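Local coordinates for protein DNA polymerase III subunit beta (Helicobacter pylori 26695, PDB 4S3I) that serves as the beta sliding clamp of DNA replication, tethering DNA polymerases and other proteins to DNA and making them processive, at residues Phe259-Ser269 with Thr304-Ile314. Numbering follows the deposited sequence.
Sequences FTLGKEEFKES and TSVEIEKGLDI
Phe259 meets Leu312 and Ile314 inside the C-terminal domain of the beta sliding clamp, where strand 257-262 and helix 263-273 run past strand 301-307 and the loop that follows it. The packing is tight at this end. Phe259 CE1 lies 3.4 Å from Ile314 CG1, and the two side chains cross at about a right angle; the approach to the ring is oblique. Leu312 CD1 sits 4.0 Å from Phe259 CD1 and also touches Leu261 CD2, a methyl that in turn meets Ile308 CD1. Leu284, on strand 279-284 of the sheet that also holds strand 301-307, touches Phe259, Leu312 and Ile314 and completes the cluster.

The solvent side is looser: no direct hydrogen bond joins the segments, and between exposed Thr260 and Lys310 a water donates to both carbonyl oxygens, 3.0 Å from Thr260 O. Helix 263-269 and strand 304-307 are nearly antiparallel, at 170°, with axes 9.3 Å apart. Exposed Glu265 lays its extended chain across Val306, and Glu265 OE1 comes to 3.2 Å from Val306 CG1.

Where Ser269 CB faces Thr304 CG2, the neighbouring subunit comes within reach: Thr304 OG1 is hydrogen-bonded to Ser105 of the second subunit. Ser269 OG stands anti to its carbonyl carbon, beside the backbone N (chi1 -66°), and donates to Glu265 O at 2.9 Å; Ser269 N reaches the same oxygen from the opposite face of the carbonyl plane.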
loop_
_atom_site.group_PDB
_atom_site.type_symbol
_atom_site.label_atom_id
_atom_site.label_comp_id
_atom_site.label_asym_id
_atom_site.label_seq_id
_atom_site.Cartn_x
_atom_site.Cartn_y
_atom_site.Cartn_z
ATOM N N PHE A 259 -38.097 3.961 6.903
ATOM C CA PHE A 259 -37.887 2.516 7.018
ATOM C C PHE A 259 -36.694 2.171 7.904
ATOM O O PHE A 259 -35.619 2.746 7.745
ATOM C CB PHE A 259 -37.654 1.923 5.633
ATOM C CG PHE A 259 -38.645 2.383 4.594
ATOM C CD1 PHE A 259 -39.967 1.961 4.644
ATOM C CD2 PHE A 259 -38.244 3.214 3.552
ATOM C CE1 PHE A 259 -40.882 2.368 3.664
ATOM C CE2 PHE A 259 -39.149 3.624 2.563
ATOM C CZ PHE A 259 -40.471 3.196 2.622
ATOM N N THR A 260 -36.878 1.239 8.835
ATOM C CA THR A 260 -35.775 0.743 9.658
ATOM C C THR A 260 -35.214 -0.512 8.971
ATOM O O THR A 260 -35.923 -1.499 8.796
ATOM C CB THR A 260 -36.245 0.434 11.082
ATOM O OG1 THR A 260 -36.777 1.633 11.665
ATOM C CG2 THR A 260 -35.100 -0.079 11.946
ATOM N N LEU A 261 -33.955 -0.451 8.549
ATOM C CA LEU A 261 -33.365 -1.474 7.671
ATOM C C LEU A 261 -32.030 -1.982 8.214
ATOM O O LEU A 261 -31.426 -1.345 9.079
ATOM C CB LEU A 261 -33.175 -0.890 6.275
ATOM C CG LEU A 261 -34.446 -0.331 5.636
ATOM C CD1 LEU A 261 -34.126 0.665 4.525
ATOM C CD2 LEU A 261 -35.332 -1.474 5.096
ATOM N N GLY A 262 -31.551 -3.113 7.694
ATOM C CA GLY A 262 -30.327 -3.714 8.197
ATOM C C GLY A 262 -29.088 -3.101 7.557
ATOM O O GLY A 262 -28.937 -3.123 6.322
ATOM N N LYS A 263 -28.192 -2.570 8.386
ATOM C CA LYS A 263 -27.037 -1.837 7.866
ATOM C C LYS A 263 -26.089 -2.738 7.067
ATOM O O LYS A 263 -25.790 -2.444 5.908
ATOM C CB LYS A 263 -26.267 -1.122 8.994
ATOM C CG LYS A 263 -25.115 -0.240 8.474
ATOM C CD LYS A 263 -24.277 0.410 9.624
ATOM C CE LYS A 263 -23.494 -0.613 10.444
ATOM N NZ LYS A 263 -22.840 0.017 11.669
ATOM N N GLU A 264 -25.628 -3.825 7.682
ATOM C CA GLU A 264 -24.631 -4.686 7.052
ATOM C C GLU A 264 -25.195 -5.421 5.836
ATOM O O GLU A 264 -24.487 -5.614 4.841
ATOM C CB GLU A 264 -24.031 -5.679 8.063
ATOM C CG GLU A 264 -23.128 -5.042 9.120
ATOM C CD GLU A 264 -21.996 -4.182 8.533
ATOM O OE1 GLU A 264 -21.358 -4.590 7.537
ATOM O OE2 GLU A 264 -21.727 -3.087 9.074
ATOM N N GLU A 265 -26.465 -5.819 5.897
ATOM C CA GLU A 265 -27.092 -6.419 4.718
ATOM C C GLU A 265 -27.148 -5.446 3.550
ATOM O O GLU A 265 -26.887 -5.819 2.402
ATOM C CB GLU A 265 -28.505 -6.922 5.021
ATOM C CG GLU A 265 -28.549 -8.246 5.759
ATOM C CD GLU A 265 -29.964 -8.816 5.815
ATOM O OE1 GLU A 265 -30.920 -8.020 5.982
ATOM O OE2 GLU A 265 -30.111 -10.052 5.679
ATOM N N PHE A 266 -27.510 -4.208 3.834
ATOM C CA PHE A 266 -27.498 -3.193 2.786
ATOM C C PHE A 266 -26.087 -2.910 2.234
ATOM O O PHE A 266 -25.930 -2.782 1.023
ATOM C CB PHE A 266 -28.207 -1.901 3.248
ATOM C CG PHE A 266 -29.677 -1.893 2.922
ATOM C CD1 PHE A 266 -30.538 -2.803 3.533
ATOM C CD2 PHE A 266 -30.180 -1.032 1.964
ATOM C CE1 PHE A 266 -31.912 -2.832 3.199
ATOM C CE2 PHE A 266 -31.540 -1.047 1.631
ATOM C CZ PHE A 266 -32.405 -1.955 2.248
ATOM N N LYS A 267 -25.086 -2.796 3.112
ATOM C CA LYS A 267 -23.707 -2.603 2.661
ATOM C C LYS A 267 -23.318 -3.739 1.719
ATOM O O LYS A 267 -22.779 -3.511 0.650
ATOM C CB LYS A 267 -22.717 -2.584 3.838
ATOM C CG LYS A 267 -22.652 -1.293 4.666
ATOM C CD LYS A 267 -21.595 -1.473 5.780
ATOM C CE LYS A 267 -21.465 -0.238 6.662
ATOM N NZ LYS A 267 -20.417 -0.449 7.715
ATOM N N GLU A 268 -23.609 -4.964 2.138
ATOM C CA GLU A 268 -23.185 -6.147 1.397
ATOM C C GLU A 268 -23.882 -6.195 0.029
ATOM O O GLU A 268 -23.265 -6.497 -0.997
ATOM C CB GLU A 268 -23.488 -7.393 2.232
ATOM C CG GLU A 268 -22.931 -8.681 1.697
ATOM C CD GLU A 268 -23.370 -9.882 2.535
ATOM O OE1 GLU A 268 -23.001 -11.025 2.177
ATOM O OE2 GLU A 268 -24.087 -9.679 3.545
ATOM N N SER A 269 -25.161 -5.843 0.012
ATOM C CA SER A 269 -25.957 -5.899 -1.210
ATOM C C SER A 269 -25.542 -4.807 -2.195
ATOM O O SER A 269 -25.449 -5.050 -3.402
ATOM C CB SER A 269 -27.447 -5.792 -0.866
ATOM O OG SER A 269 -27.864 -6.928 -0.127
ATOM N N THR A 304 -29.743 -8.506 -6.572
ATOM C CA THR A 304 -29.829 -9.308 -5.357
ATOM C C THR A 304 -30.980 -8.809 -4.515
ATOM O O THR A 304 -31.516 -7.724 -4.757
ATOM C CB THR A 304 -28.529 -9.267 -4.523
ATOM O OG1 THR A 304 -28.564 -10.311 -3.537
ATOM C CG2 THR A 304 -28.388 -7.935 -3.826
ATOM N N SER A 305 -31.375 -9.605 -3.531
ATOM C CA SER A 305 -32.413 -9.175 -2.622
ATOM C C SER A 305 -32.155 -9.694 -1.222
ATOM O O SER A 305 -31.375 -10.627 -1.002
ATOM C CB SER A 305 -33.804 -9.596 -3.110
ATOM O OG SER A 305 -33.956 -11.004 -3.092
ATOM N N VAL A 306 -32.838 -9.067 -0.281
ATOM C CA VAL A 306 -32.718 -9.389 1.116
ATOM C C VAL A 306 -34.136 -9.455 1.707
ATOM O O VAL A 306 -34.974 -8.592 1.433
ATOM C CB VAL A 306 -31.840 -8.315 1.791
ATOM C CG1 VAL A 306 -32.379 -7.928 3.156
ATOM C CG2 VAL A 306 -30.391 -8.782 1.853
ATOM N N GLU A 307 -34.412 -10.492 2.489
ATOM C CA GLU A 307 -35.701 -10.599 3.154
ATOM C C GLU A 307 -35.764 -9.574 4.284
ATOM O O GLU A 307 -34.783 -9.386 5.013
ATOM C CB GLU A 307 -35.867 -12.001 3.733
ATOM C CG GLU A 307 -37.188 -12.240 4.442
ATOM C CD GLU A 307 -37.339 -13.681 4.920
ATOM O OE1 GLU A 307 -36.510 -14.539 4.527
ATOM O OE2 GLU A 307 -38.289 -13.949 5.689
ATOM N N ILE A 308 -36.906 -8.913 4.434
ATOM C CA ILE A 308 -37.138 -8.028 5.578
ATOM C C ILE A 308 -38.176 -8.659 6.517
ATOM O O ILE A 308 -39.375 -8.676 6.209
ATOM C CB ILE A 308 -37.627 -6.655 5.112
ATOM C CG1 ILE A 308 -36.643 -6.071 4.099
ATOM C CG2 ILE A 308 -37.804 -5.699 6.303
ATOM C CD1 ILE A 308 -37.085 -4.756 3.513
ATOM N N GLU A 309 -37.717 -9.187 7.650
ATOM C CA GLU A 309 -38.605 -9.940 8.531
ATOM C C GLU A 309 -39.657 -9.067 9.202
ATOM O O GLU A 309 -40.814 -9.466 9.312
ATOM C CB GLU A 309 -37.809 -10.698 9.590
ATOM C CG GLU A 309 -37.072 -11.908 9.062
ATOM C CD GLU A 309 -36.616 -12.823 10.171
ATOM O OE1 GLU A 309 -37.367 -13.770 10.497
ATOM O OE2 GLU A 309 -35.514 -12.591 10.722
ATOM N N LYS A 310 -39.250 -7.889 9.668
ATOM C CA LYS A 310 -40.189 -6.955 10.302
ATOM C C LYS A 310 -40.778 -6.035 9.240
ATOM O O LYS A 310 -40.173 -5.019 8.876
ATOM C CB LYS A 310 -39.502 -6.136 11.391
ATOM C CG LYS A 310 -40.446 -5.331 12.289
ATOM C CD LYS A 310 -39.711 -4.868 13.542
ATOM C CE LYS A 310 -40.661 -4.276 14.575
ATOM N NZ LYS A 310 -41.441 -3.129 14.027
ATOM N N GLY A 311 -41.967 -6.398 8.759
ATOM C CA GLY A 311 -42.589 -5.768 7.603
ATOM C C GLY A 311 -42.551 -4.256 7.567
ATOM O O GLY A 311 -42.811 -3.591 8.571
ATOM N N LEU A 312 -42.219 -3.710 6.401
ATOM C CA LEU A 312 -42.213 -2.269 6.225
ATOM C C LEU A 312 -43.649 -1.764 6.008
ATOM O O LEU A 312 -44.466 -2.459 5.399
ATOM C CB LEU A 312 -41.333 -1.897 5.029
ATOM C CG LEU A 312 -39.877 -2.370 5.070
ATOM C CD1 LEU A 312 -39.112 -1.824 3.861
ATOM C CD2 LEU A 312 -39.194 -1.952 6.381
ATOM N N ASP A 313 -43.956 -0.565 6.498
ATOM C CA ASP A 313 -45.260 0.046 6.217
ATOM C C ASP A 313 -45.322 0.500 4.755
ATOM O O ASP A 313 -45.168 1.682 4.440
ATOM C CB ASP A 313 -45.549 1.211 7.171
ATOM C CG ASP A 313 -46.907 1.860 6.914
ATOM O OD1 ASP A 313 -47.031 3.089 7.134
ATOM O OD2 ASP A 313 -47.846 1.144 6.493
ATOM N N ILE A 314 -45.557 -0.465 3.873
ATOM C CA ILE A 314 -45.523 -0.270 2.427
ATOM C C ILE A 314 -46.679 -1.063 1.815
ATOM O O ILE A 314 -46.771 -2.279 2.006
ATOM C CB ILE A 314 -44.182 -0.785 1.841
ATOM C CG1 ILE A 314 -43.048 0.191 2.160
ATOM C CG2 ILE A 314 -44.290 -1.034 0.339
ATOM C CD1 ILE A 314 -42.264 0.661 0.946
HETATM O O HOH W 1 -37.967 -3.040 10.320
HETATM O O HOH W 2 -27.233 -9.732 -0.521
#